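Local structure of glcnac-alpha-1,4-gal-releasing endo-beta-galactosidase (Clostridium perfringens, 1UPS) at residues Pro87-Thr92 against Ser110-Asn115; Gly152-Asp155 against Asp159-Asn162; Tyr346-Asn351 against Tyr355-Lys360; Ser390-Ser395 against Gly403-Thr408. The protein is an endo-beta-galactosidase that releases GlcNAc-alpha-1,4-Gal, probably by hydrolysing an O-glycosidic bond as other family 16 glycosyl hydrolases do, and binds a calcium ion. All blocks are in the same frame, centred on the assembly; numbering follows the deposited sequence. Where two conformers were deposited one is given.

Contact 1 of 4, residues Pro87-Thr92 against Ser110-Asn115; sequences PEHDGT and SGTTDN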
loop_
_atom_site.group_PDB
_atom_site.type_symbol
_atom_site.label_atom_id
_atom_site.label_comp_id
_atom_site.label_asym_id
_atom_site.label_seq_id
_atom_site.Cartn_x
_atom_site.Cartn_y
_atom_site.Cartn_z
ATOM N N PRO A 87 24.356 -16.509 3.312
ATOM C CA PRO A 87 25.299 -15.822 4.221
ATOM C C PRO A 87 26.283 -14.881 3.509
ATOM O O PRO A 87 26.725 -13.886 4.095
ATOM C CB PRO A 87 26.070 -16.965 4.891
ATOM C CG PRO A 87 25.336 -18.228 4.586
ATOM C CD PRO A 87 24.454 -17.981 3.422
ATOM N N GLU A 88 26.618 -15.186 2.255
ATOM C CA GLU A 88 27.620 -14.369 1.556
ATOM C C GLU A 88 27.102 -12.990 1.113
ATOM O O GLU A 88 27.918 -12.071 0.898
ATOM C CB GLU A 88 28.264 -15.155 0.403
ATOM C CG GLU A 88 27.326 -15.411 -0.756
ATOM N N HIS A 89 25.777 -12.845 0.984
ATOM C CA HIS A 89 25.133 -11.556 0.653
ATOM C C HIS A 89 24.342 -10.945 1.768
ATOM O O HIS A 89 24.258 -9.718 1.865
ATOM C CB HIS A 89 24.227 -11.646 -0.602
ATOM C CG HIS A 89 24.997 -11.877 -1.861
ATOM N ND1 HIS A 89 26.023 -11.049 -2.262
ATOM C CD2 HIS A 89 24.961 -12.895 -2.754
ATOM C CE1 HIS A 89 26.569 -11.527 -3.366
ATOM N NE2 HIS A 89 25.942 -12.647 -3.686
ATOM N N ASP A 90 23.683 -11.772 2.580
ATOM C CA ASP A 90 22.756 -11.211 3.553
ATOM C C ASP A 90 23.140 -11.500 4.996
ATOM O O ASP A 90 22.298 -11.350 5.891
ATOM C CB ASP A 90 21.317 -11.679 3.267
ATOM C CG ASP A 90 20.270 -10.665 3.696
ATOM O OD1 ASP A 90 19.098 -11.053 3.845
ATOM O OD2 ASP A 90 20.537 -9.452 3.918
ATOM N N GLY A 91 24.385 -11.913 5.224
ATOM C CA GLY A 91 24.859 -12.189 6.577
ATOM C C GLY A 91 24.038 -13.298 7.215
ATOM O O GLY A 91 23.657 -14.261 6.539
ATOM N N THR A 92 23.711 -13.153 8.493
ATOM C CA THR A 92 23.054 -14.257 9.179
ATOM C C THR A 92 21.527 -14.116 9.236
ATOM O O THR A 92 20.881 -14.698 10.105
ATOM C CB THR A 92 23.664 -14.500 10.584
ATOM O OG1 THR A 92 23.691 -13.271 11.345
ATOM C CG2 THR A 92 25.142 -14.905 10.466
ATOM N N SER A 110 21.536 -5.921 -2.494
ATOM C CA SER A 110 22.936 -5.744 -2.070
ATOM C C SER A 110 23.815 -5.046 -3.119
ATOM O O SER A 110 24.967 -4.691 -2.832
ATOM C CB SER A 110 23.542 -7.087 -1.680
ATOM O OG SER A 110 23.839 -7.870 -2.830
ATOM N N GLY A 111 23.273 -4.837 -4.321
ATOM C CA GLY A 111 24.044 -4.266 -5.428
ATOM C C GLY A 111 25.260 -5.094 -5.834
ATOM O O GLY A 111 26.270 -4.543 -6.286
ATOM N N THR A 112 25.172 -6.410 -5.685
ATOM C CA THR A 112 26.253 -7.306 -6.099
ATOM C C THR A 112 26.332 -7.502 -7.629
ATOM O O THR A 112 25.327 -7.360 -8.337
ATOM C CB THR A 112 26.134 -8.664 -5.393
ATOM O OG1 THR A 112 27.258 -9.485 -5.752
ATOM C CG2 THR A 112 24.919 -9.464 -5.920
ATOM N N THR A 113 27.526 -7.827 -8.139
ATOM C CA THR A 113 27.636 -8.219 -9.548
ATOM C C THR A 113 27.618 -9.735 -9.689
ATOM O O THR A 113 27.718 -10.264 -10.800
ATOM C CB THR A 113 28.910 -7.642 -10.212
ATOM O OG1 THR A 113 30.053 -7.909 -9.381
ATOM C CG2 THR A 113 28.843 -6.124 -10.272
ATOM N N ASP A 114 27.508 -10.426 -8.561
ATOM C CA ASP A 114 27.553 -11.886 -8.514
ATOM C C ASP A 114 26.167 -12.545 -8.670
ATOM O O ASP A 114 25.622 -13.103 -7.713
ATOM C CB ASP A 114 28.168 -12.347 -7.187
ATOM C CG ASP A 114 29.691 -12.311 -7.180
ATOM O OD1 ASP A 114 30.338 -11.942 -8.197
ATOM O OD2 ASP A 114 30.337 -12.646 -6.160
ATOM N N ASN A 115 25.603 -12.498 -9.875
ATOM C CA ASN A 115 24.376 -13.244 -10.179
ATOM C C ASN A 115 24.696 -14.677 -10.605
ATOM O O ASN A 115 25.700 -14.911 -11.302
ATOM C CB ASN A 115 23.613 -12.543 -11.307
ATOM C CG ASN A 115 22.339 -13.264 -11.682
ATOM O OD1 ASN A 115 21.365 -13.233 -10.936
ATOM N ND2 ASN A 115 22.340 -13.925 -12.846
HETATM O O HOH W 1 26.702 -8.553 -1.505
#

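Contact 2 of 4, residues Gly152-Asp155 against Asp159-Asn162; sequences GMQD and DWFN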
loop_
_atom_site.group_PDB
_atom_site.type_symbol
_atom_site.label_atom_id
_atom_site.label_comp_id
_atom_site.label_asym_id
_atom_site.label_seq_id
_atom_site.Cartn_x
_atom_site.Cartn_y
_atom_site.Cartn_z
ATOM N N GLY A 152 9.394 -5.718 -9.382
ATOM C CA GLY A 152 9.408 -5.667 -10.830
ATOM C C GLY A 152 10.167 -6.850 -11.402
ATOM O O GLY A 152 11.157 -7.330 -10.820
ATOM N N MET A 153 9.706 -7.329 -12.554
ATOM C CA MET A 153 10.335 -8.489 -13.178
ATOM C C MET A 153 11.496 -8.121 -14.081
ATOM O O MET A 153 12.096 -9.008 -14.706
ATOM C CB MET A 153 9.292 -9.316 -13.948
ATOM C CG MET A 153 8.314 -10.061 -13.016
ATOM S SD MET A 153 9.069 -11.257 -11.871
ATOM C CE MET A 153 9.942 -12.230 -12.811
ATOM N N GLN A 154 11.815 -6.823 -14.169
ATOM C CA GLN A 154 13.025 -6.375 -14.875
ATOM C C GLN A 154 13.026 -6.897 -16.318
ATOM O O GLN A 154 14.047 -7.307 -16.863
ATOM C CB GLN A 154 14.296 -6.793 -14.086
ATOM C CG GLN A 154 14.372 -6.079 -12.723
ATOM C CD GLN A 154 15.382 -6.674 -11.731
ATOM O OE1 GLN A 154 15.087 -6.746 -10.542
ATOM N NE2 GLN A 154 16.556 -7.079 -12.211
ATOM N N ASP A 155 11.856 -6.845 -16.938
ATOM C CA ASP A 155 11.667 -7.422 -18.278
ATOM C C ASP A 155 12.282 -6.596 -19.398
ATOM O O ASP A 155 12.476 -7.105 -20.522
ATOM C CB ASP A 155 10.171 -7.636 -18.544
ATOM C CG ASP A 155 9.600 -8.803 -17.759
ATOM O OD1 ASP A 155 10.284 -9.865 -17.651
ATOM O OD2 ASP A 155 8.464 -8.748 -17.245
ATOM N N ASP A 159 18.413 -7.710 -16.724
ATOM C CA ASP A 159 19.498 -7.615 -15.755
ATOM C C ASP A 159 19.069 -6.661 -14.646
ATOM O O ASP A 159 17.896 -6.262 -14.623
ATOM C CB ASP A 159 20.819 -7.260 -16.443
ATOM C CG ASP A 159 20.911 -5.814 -16.906
ATOM O OD1 ASP A 159 20.086 -4.937 -16.537
ATOM O OD2 ASP A 159 21.841 -5.466 -17.672
ATOM N N TRP A 160 19.980 -6.308 -13.731
ATOM C CA TRP A 160 19.663 -5.317 -12.685
ATOM C C TRP A 160 20.176 -3.924 -13.036
ATOM O O TRP A 160 19.424 -2.949 -13.033
ATOM C CB TRP A 160 20.248 -5.747 -11.318
ATOM C CG TRP A 160 20.109 -4.679 -10.250
ATOM C CD1 TRP A 160 21.076 -3.793 -9.828
ATOM C CD2 TRP A 160 18.935 -4.377 -9.487
ATOM N NE1 TRP A 160 20.572 -2.956 -8.859
ATOM C CE2 TRP A 160 19.260 -3.305 -8.617
ATOM C CE3 TRP A 160 17.629 -4.908 -9.450
ATOM C CZ2 TRP A 160 18.339 -2.761 -7.714
ATOM C CZ3 TRP A 160 16.705 -4.369 -8.541
ATOM C CH2 TRP A 160 17.064 -3.301 -7.692
ATOM N N PHE A 161 21.468 -3.818 -13.347
ATOM C CA PHE A 161 22.085 -2.499 -13.428
ATOM C C PHE A 161 21.558 -1.601 -14.553
ATOM O O PHE A 161 21.566 -0.358 -14.428
ATOM C CB PHE A 161 23.612 -2.636 -13.440
ATOM C CG PHE A 161 24.158 -3.109 -12.127
ATOM C CD1 PHE A 161 24.603 -4.416 -11.975
ATOM C CD2 PHE A 161 24.163 -2.261 -11.025
ATOM C CE1 PHE A 161 25.099 -4.863 -10.741
ATOM C CE2 PHE A 161 24.659 -2.697 -9.787
ATOM C CZ PHE A 161 25.106 -4.003 -9.652
ATOM N N ASN A 162 21.047 -2.217 -15.618
ATOM C CA ASN A 162 20.466 -1.440 -16.710
ATOM C C ASN A 162 18.935 -1.401 -16.713
ATOM O O ASN A 162 18.336 -0.668 -17.496
ATOM C CB ASN A 162 21.002 -1.912 -18.050
ATOM C CG ASN A 162 22.508 -1.790 -18.131
ATOM O OD1 ASN A 162 23.040 -0.684 -18.166
ATOM N ND2 ASN A 162 23.202 -2.927 -18.112
#

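Contact 3 of 4, residues Tyr346-Asn351 against Tyr355-Lys360; sequences YLNIEN and YIEHGK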
loop_
_atom_site.group_PDB
_atom_site.type_symbol
_atom_site.label_atom_id
_atom_site.label_comp_id
_atom_site.label_asym_id
_atom_site.label_seq_id
_atom_site.Cartn_x
_atom_site.Cartn_y
_atom_site.Cartn_z
ATOM N N TYR A 346 -6.177 26.662 -6.713
ATOM C CA TYR A 346 -5.760 25.622 -5.766
ATOM C C TYR A 346 -6.018 26.034 -4.330
ATOM O O TYR A 346 -5.759 27.169 -3.944
ATOM C CB TYR A 346 -4.259 25.374 -5.869
ATOM C CG TYR A 346 -3.796 24.753 -7.157
ATOM C CD1 TYR A 346 -2.759 25.336 -7.894
ATOM C CD2 TYR A 346 -4.356 23.568 -7.629
ATOM C CE1 TYR A 346 -2.308 24.760 -9.085
ATOM C CE2 TYR A 346 -3.918 22.987 -8.816
ATOM C CZ TYR A 346 -2.893 23.579 -9.535
ATOM O OH TYR A 346 -2.454 22.997 -10.710
ATOM N N LEU A 347 -6.477 25.084 -3.526
ATOM C CA LEU A 347 -6.595 25.307 -2.094
ATOM C C LEU A 347 -5.212 25.351 -1.456
ATOM O O LEU A 347 -4.398 24.465 -1.685
ATOM C CB LEU A 347 -7.425 24.191 -1.463
ATOM C CG LEU A 347 -8.856 24.113 -2.005
ATOM C CD1 LEU A 347 -9.684 23.163 -1.110
ATOM C CD2 LEU A 347 -9.488 25.504 -2.088
ATOM N N ASN A 348 -4.954 26.384 -0.660
ATOM C CA ASN A 348 -3.634 26.566 -0.064
ATOM C C ASN A 348 -3.697 27.348 1.226
ATOM O O ASN A 348 -4.743 27.908 1.553
ATOM C CB ASN A 348 -2.686 27.257 -1.055
ATOM C CG ASN A 348 -3.019 28.710 -1.250
ATOM O OD1 ASN A 348 -2.432 29.579 -0.600
ATOM N ND2 ASN A 348 -3.977 28.994 -2.143
ATOM N N ILE A 349 -2.577 27.377 1.956
ATOM C CA ILE A 349 -2.494 28.112 3.232
ATOM C C ILE A 349 -1.270 29.044 3.314
ATOM O O ILE A 349 -0.738 29.295 4.403
ATOM C CB ILE A 349 -2.570 27.161 4.468
ATOM C CG1 ILE A 349 -1.330 26.262 4.585
ATOM C CG2 ILE A 349 -3.881 26.334 4.444
ATOM C CD1 ILE A 349 -1.231 25.488 5.919
ATOM N N GLU A 350 -0.860 29.577 2.167
ATOM C CA GLU A 350 0.372 30.391 2.090
ATOM C C GLU A 350 0.458 31.530 3.116
ATOM O O GLU A 350 1.522 31.754 3.716
ATOM C CB GLU A 350 0.578 30.937 0.669
ATOM C CG GLU A 350 1.969 31.554 0.439
ATOM C CD GLU A 350 3.087 30.529 0.313
ATOM O OE1 GLU A 350 4.273 30.946 0.227
ATOM O OE2 GLU A 350 2.810 29.305 0.300
ATOM N N ASN A 351 -0.650 32.246 3.319
ATOM C CA ASN A 351 -0.645 33.395 4.222
ATOM C C ASN A 351 -0.954 33.060 5.686
ATOM O O ASN A 351 -0.934 33.954 6.547
ATOM C CB ASN A 351 -1.558 34.514 3.692
ATOM C CG ASN A 351 -0.999 35.186 2.447
ATOM O OD1 ASN A 351 0.061 35.830 2.493
ATOM N ND2 ASN A 351 -1.714 35.056 1.326
ATOM N N TYR A 355 -7.528 30.085 7.782
ATOM C CA TYR A 355 -8.535 29.673 6.795
ATOM C C TYR A 355 -7.898 29.191 5.510
ATOM O O TYR A 355 -6.824 29.671 5.111
ATOM C CB TYR A 355 -9.517 30.826 6.498
ATOM C CG TYR A 355 -10.284 31.261 7.727
ATOM C CD1 TYR A 355 -11.479 30.622 8.096
ATOM C CD2 TYR A 355 -9.800 32.288 8.543
ATOM C CE1 TYR A 355 -12.177 31.012 9.251
ATOM C CE2 TYR A 355 -10.478 32.682 9.693
ATOM C CZ TYR A 355 -11.666 32.044 10.047
ATOM O OH TYR A 355 -12.341 32.446 11.191
ATOM N N ILE A 356 -8.552 28.238 4.847
ATOM C CA ILE A 356 -8.090 27.787 3.540
ATOM C C ILE A 356 -8.260 28.938 2.550
ATOM O O ILE A 356 -9.332 29.554 2.484
ATOM C CB ILE A 356 -8.891 26.542 3.055
ATOM C CG1 ILE A 356 -8.740 25.374 4.037
ATOM C CG2 ILE A 356 -8.431 26.121 1.644
ATOM C CD1 ILE A 356 -7.308 24.810 4.126
ATOM N N GLU A 357 -7.204 29.215 1.784
ATOM C CA GLU A 357 -7.225 30.238 0.741
ATOM C C GLU A 357 -7.414 29.577 -0.622
ATOM O O GLU A 357 -7.219 28.371 -0.759
ATOM C CB GLU A 357 -5.896 31.023 0.749
ATOM C CG GLU A 357 -5.612 31.712 2.076
ATOM C CD GLU A 357 -4.230 32.338 2.114
ATOM O OE1 GLU A 357 -4.016 33.321 1.366
ATOM O OE2 GLU A 357 -3.367 31.835 2.872
ATOM N N HIS A 358 -7.791 30.362 -1.626
ATOM C CA HIS A 358 -7.866 29.856 -2.998
ATOM C C HIS A 358 -7.272 30.848 -3.997
ATOM O O HIS A 358 -7.649 32.021 -4.014
ATOM C CB HIS A 358 -9.307 29.500 -3.409
ATOM C CG HIS A 358 -10.300 30.601 -3.191
ATOM N ND1 HIS A 358 -10.624 31.512 -4.172
ATOM C CD2 HIS A 358 -11.049 30.933 -2.109
ATOM C CE1 HIS A 358 -11.521 32.364 -3.705
ATOM N NE2 HIS A 358 -11.798 32.036 -2.455
ATOM N N GLY A 359 -6.340 30.364 -4.815
ATOM C CA GLY A 359 -5.691 31.204 -5.813
ATOM C C GLY A 359 -4.983 30.398 -6.877
ATOM O O GLY A 359 -4.730 29.203 -6.724
ATOM N N LYS A 360 -4.640 31.064 -7.974
ATOM C CA LYS A 360 -3.847 30.422 -9.004
ATOM C C LYS A 360 -2.385 30.520 -8.585
ATOM O O LYS A 360 -1.605 31.285 -9.162
ATOM C CB LYS A 360 -4.113 31.070 -10.376
ATOM C CG LYS A 360 -5.491 30.727 -10.941
ATOM C CD LYS A 360 -5.688 31.262 -12.361
ATOM C CE LYS A 360 -6.942 30.685 -13.000
ATOM N NZ LYS A 360 -7.327 31.456 -14.228
HETATM O O HOH W 2 -2.336 32.280 -0.867
#

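Contact 4 of 4, residues Ser390-Ser395 against Gly403-Thr408; sequences SIHTES and GNVPNT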
loop_
_atom_site.group_PDB
_atom_site.type_symbol
_atom_site.label_atom_id
_atom_site.label_comp_id
_atom_site.label_asym_id
_atom_site.label_seq_id
_atom_site.Cartn_x
_atom_site.Cartn_y
_atom_site.Cartn_z
ATOM N N SER A 390 -4.762 20.233 9.386
ATOM C CA SER A 390 -5.717 19.525 8.541
ATOM C C SER A 390 -6.870 20.467 8.151
ATOM O O SER A 390 -7.114 21.477 8.815
ATOM C CB SER A 390 -6.251 18.261 9.223
ATOM O OG SER A 390 -6.924 18.565 10.429
ATOM N N ILE A 391 -7.571 20.114 7.075
ATOM C CA ILE A 391 -8.742 20.861 6.616
ATOM C C ILE A 391 -9.950 20.463 7.458
ATOM O O ILE A 391 -10.246 19.278 7.602
ATOM C CB ILE A 391 -9.022 20.556 5.134
ATOM C CG1 ILE A 391 -7.778 20.889 4.287
ATOM C CG2 ILE A 391 -10.240 21.365 4.683
ATOM C CD1 ILE A 391 -8.019 20.826 2.755
ATOM N N HIS A 392 -10.632 21.444 8.035
ATOM C CA HIS A 392 -11.743 21.135 8.961
ATOM C C HIS A 392 -12.740 22.286 9.067
ATOM O O HIS A 392 -12.469 23.399 8.593
ATOM C CB HIS A 392 -11.220 20.779 10.369
ATOM C CG HIS A 392 -10.660 21.955 11.113
ATOM N ND1 HIS A 392 -11.455 22.858 11.795
ATOM C CD2 HIS A 392 -9.385 22.399 11.250
ATOM C CE1 HIS A 392 -10.692 23.798 12.330
ATOM N NE2 HIS A 392 -9.431 23.543 12.014
ATOM N N THR A 393 -13.898 22.017 9.677
ATOM C CA THR A 393 -14.859 23.087 10.003
ATOM C C THR A 393 -15.292 23.011 11.472
ATOM O O THR A 393 -16.477 23.113 11.785
ATOM C CB THR A 393 -16.127 23.113 9.063
ATOM O OG1 THR A 393 -16.875 21.891 9.211
ATOM C CG2 THR A 393 -15.733 23.145 7.584
ATOM N N GLU A 394 -14.330 22.841 12.373
ATOM C CA GLU A 394 -14.644 22.615 13.787
ATOM C C GLU A 394 -15.261 23.840 14.493
ATOM O O GLU A 394 -15.862 23.689 15.561
ATOM C CB GLU A 394 -13.414 22.079 14.548
ATOM C CG GLU A 394 -13.630 21.708 16.028
ATOM C CD GLU A 394 -14.736 20.684 16.302
ATOM O OE1 GLU A 394 -15.235 20.636 17.462
ATOM O OE2 GLU A 394 -15.114 19.918 15.387
ATOM N N SER A 395 -15.108 25.036 13.914
ATOM C CA SER A 395 -15.785 26.233 14.438
ATOM C C SER A 395 -17.157 26.460 13.788
ATOM O O SER A 395 -17.928 27.312 14.245
ATOM C CB SER A 395 -14.906 27.473 14.281
ATOM O OG SER A 395 -13.667 27.286 14.952
ATOM N N GLY A 403 -6.339 23.670 10.792
ATOM C CA GLY A 403 -5.833 23.711 12.154
ATOM C C GLY A 403 -5.408 22.320 12.581
ATOM O O GLY A 403 -5.563 21.351 11.832
ATOM N N ASN A 404 -4.896 22.230 13.800
ATOM C CA ASN A 404 -4.513 20.957 14.385
ATOM C C ASN A 404 -5.697 20.422 15.199
ATOM O O ASN A 404 -6.022 20.944 16.269
ATOM C CB ASN A 404 -3.248 21.142 15.258
ATOM C CG ASN A 404 -2.682 19.824 15.757
ATOM O OD1 ASN A 404 -3.325 18.784 15.639
ATOM N ND2 ASN A 404 -1.454 19.857 16.308
ATOM N N VAL A 405 -6.378 19.421 14.651
ATOM C CA VAL A 405 -7.535 18.811 15.319
ATOM C C VAL A 405 -7.391 17.300 15.157
ATOM O O VAL A 405 -6.759 16.839 14.184
ATOM C CB VAL A 405 -8.910 19.334 14.765
ATOM C CG1 VAL A 405 -8.955 20.866 14.765
ATOM C CG2 VAL A 405 -9.226 18.764 13.385
ATOM N N PRO A 406 -7.901 16.531 16.114
ATOM C CA PRO A 406 -7.720 15.078 16.092
ATOM C C PRO A 406 -8.305 14.401 14.854
ATOM O O PRO A 406 -9.290 14.905 14.263
ATOM C CB PRO A 406 -8.438 14.631 17.372
ATOM C CG PRO A 406 -8.270 15.795 18.284
ATOM C CD PRO A 406 -8.566 16.973 17.358
ATOM N N ASN A 407 -7.704 13.275 14.478
ATOM C CA ASN A 407 -8.163 12.490 13.318
ATOM C C ASN A 407 -9.612 12.006 13.446
ATOM O O ASN A 407 -10.295 11.776 12.431
ATOM C CB ASN A 407 -7.256 11.267 13.112
ATOM C CG ASN A 407 -5.809 11.642 12.815
ATOM O OD1 ASN A 407 -5.523 12.716 12.286
ATOM N ND2 ASN A 407 -4.884 10.747 13.167
ATOM N N THR A 408 -10.067 11.857 14.690
ATOM C CA THR A 408 -11.419 11.355 14.979
ATOM C C THR A 408 -12.515 12.419 14.914
ATOM O O THR A 408 -13.701 12.078 15.048
ATOM C CB THR A 408 -11.454 10.723 16.372
ATOM O OG1 THR A 408 -10.902 11.660 17.305
ATOM C CG2 THR A 408 -10.499 9.529 16.452
HETATM O O HOH W 3 -4.569 18.244 12.224
#

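Contact 1 of 4, residues Pro87-Thr92 against Ser110-Asn115
His89 reaches from the short helix 87-90 to Thr112, and every contact between the segments involves its side chain. The closest approach is His89 CE1 to Thr112 OG1, 3.2 Å. Beside it, the Thr112 methyl CG2 lies 4.1 Å from the centroid of the His89 ring and 30° off its normal, an off-centre CH-pi contact. The two side chains cross at about a right angle. No hydrogen bond links the segments directly; a water in the plane of the ring does so instead, 2.7 Å from His89 ND1 and, more weakly, 3.2 Å from Ser110 OG. At the far end of the ring, His89 NE2 stands 4.2 Å from Asp114 CB, a loose packing contact.

One layer out, Thr112 OG1 is held in place by the Asp114 backbone N, which donates to it over 3.0 Å. The hydroxyl can receive this bond because it stands anti to the Thr112 backbone N (chi1 -176°). Asn108 ND2 bonds the Thr112 carbonyl, and on the helix side Asp90 OD1 is tied to Trp85 NE1. The geometry is that of an ST turn in a surface loop, met by the side chain of a one-turn helix at the periphery of the GH16 beta-sandwich.

Contact 2 of 4, residues Gly152-Asp155 against Asp159-Asn162
The hydrogen bond that joins these segments runs from Gln154 NE2 to Asp159 O, 2.9 Å with an angle of 148° at the hydrogen. The donor stands well above the Asp159 carbonyl plane, so the bond is not directed at a lone pair. Both ends of the Gln154 amide have further partners: NE2 also donates to Trp105 O, and OE1 accepts from His107 N. Three bonds to backbone groups thus fix the rotation of this buried amide.

The closest packing is at the oxygen end of the amide. Gln154 OE1 lies in the plane of the Trp160 indole, at the rim of its six-membered ring, 3.3 Å from Trp160 CE3. Amide and indole planes are turned 68° apart. Trp160 CG is anti to its own N (chi1 172°), which swings the indole back towards Gln154.

Both segments belong to the loop that joins strands 145-152 and 168-170, adjacent antiparallel strands in a sheet of the GH16 beta-sandwich.

Bonds within segment 159-162 shape its turn. Asp159 OD1 accepts from Asn162 N (3.0 Å), an Asx motif, and also bonds Thr157 OG1. Asp159 OD2 takes Asn162 ND2 on its syn side at 2.9 Å.

Contact 3 of 4, residues Tyr346-Asn351 against Tyr355-Lys360
Glu357, in strand 357-359, grips Asn351, which lies in the turn just after strand 346-348, with both carboxylate oxygens. Glu357 OE1 accepts from Asn351 ND2 at 2.9 Å in an almost straight bond (172°), while Glu357 OE2 accepts from Asn351 N at 2.8 Å. Each oxygen uses its syn lone pair, so the carboxylate faces both donors with its open end. The extended Glu357 chain carries it there past Asn348. A bound water donates to Glu357 OE1 and to Asn348 OD1; three donors in all would favour the ionised carboxylate.

Asn348, opposite Glu357 in a hydrogen-bonded pair, has its CG between the backbone N and carbonyl carbon (chi1 72°), which folds the amide back along its own strand. Asn348 ND2 then donates to Tyr346 O (3.1 Å), and Asn348 OD1 receives Glu350 N (3.2 Å), closing an Asx turn where the strand ends. In the backbone, Glu357 N donates to Asn348 O at 2.8 Å.

Ile356 supplies the apolar part: its CG2 meets Leu347 CB at 3.8 Å, and its CD1 meets Ile349 CG2 at the same distance.

Strands 346-348 and 357-359 run at 142° to each other. Leu347 bonds through its backbone to Leu338 in strand 335-340, and Ile356 to Leu400. Ile349 and Ile356 both lie against Trp370 of strand 370-375 and Tyr402 of strand 401-403, which is consistent with a hairpin of the ricin-like beta-trefoil that this region probably forms.

Contact 4 of 4, residues Ser390-Ser395 against Gly403-Thr408
This is a polar and aromatic contact at the end of a two-stranded antiparallel hairpin, where strand 401-403 runs out into a loop that folds back over strand 390-392. Ser390 and Gly403 are the hydrogen-bonded pair that defines it: Ser390 N donates to Gly403 O at 2.8 Å, virtually straight at 177°, and Gly403 N returns to Ser390 O at 3.1 Å.

From this pair towards His392 the strands stay joined, His392 bonding through its backbone to Gln401; after Gly403 the other chain turns back over the face that carries the Ser390 and His392 side chains. Val405 CG1 sits 3.9 Å from the centroid of the His392 ring and 15° off its normal, a CH-pi contact over one face. The edge of the same ring is turned to Gly403, with His392 NE2 only 3.6 Å from Gly403 CA, an approach possible because glycine has no side chain there. The orientation follows from chi1 (71°), which sets His392 CG between its backbone N and carbonyl carbon, and from Glu394 N, which donates in the ring plane to His392 ND1 at 2.9 Å. With ND1 an acceptor, a neutral ring would probably carry its proton on NE2. A water accepts from Val405 N at 3.2 Å.

Around the hairpin, Ile391 bonds through its backbone to Phe381 of strand 378-383 and touches its side chain, and Ile391 O accepts from Trp414 NE1, at the start of strand 414-419, while Ser412, in the loop before that strand, touches both His392 and Val405.

How the contacts relate
Along the chain the four contacts follow one another in numerical order, each closing before the next opens. They form two clusters. Contacts 1 and 2, with centres about 17 Å apart, lie in the GH16 region and touch where the Phe161 ring packs against the 110-115 loop, Phe161 CE1 lying 3.5 Å from Thr112 O. Contacts 3 and 4, also about 17 Å apart centre to centre, belong to separate hairpins of the C-terminal, probably trefoil-like region and meet through Ile356 CD1 and Ile391 CG1, 4.0 Å apart. Between the clusters the centres are about 43 to 50 Å apart with no touch, consistent with two structural units, each with its own local contacts.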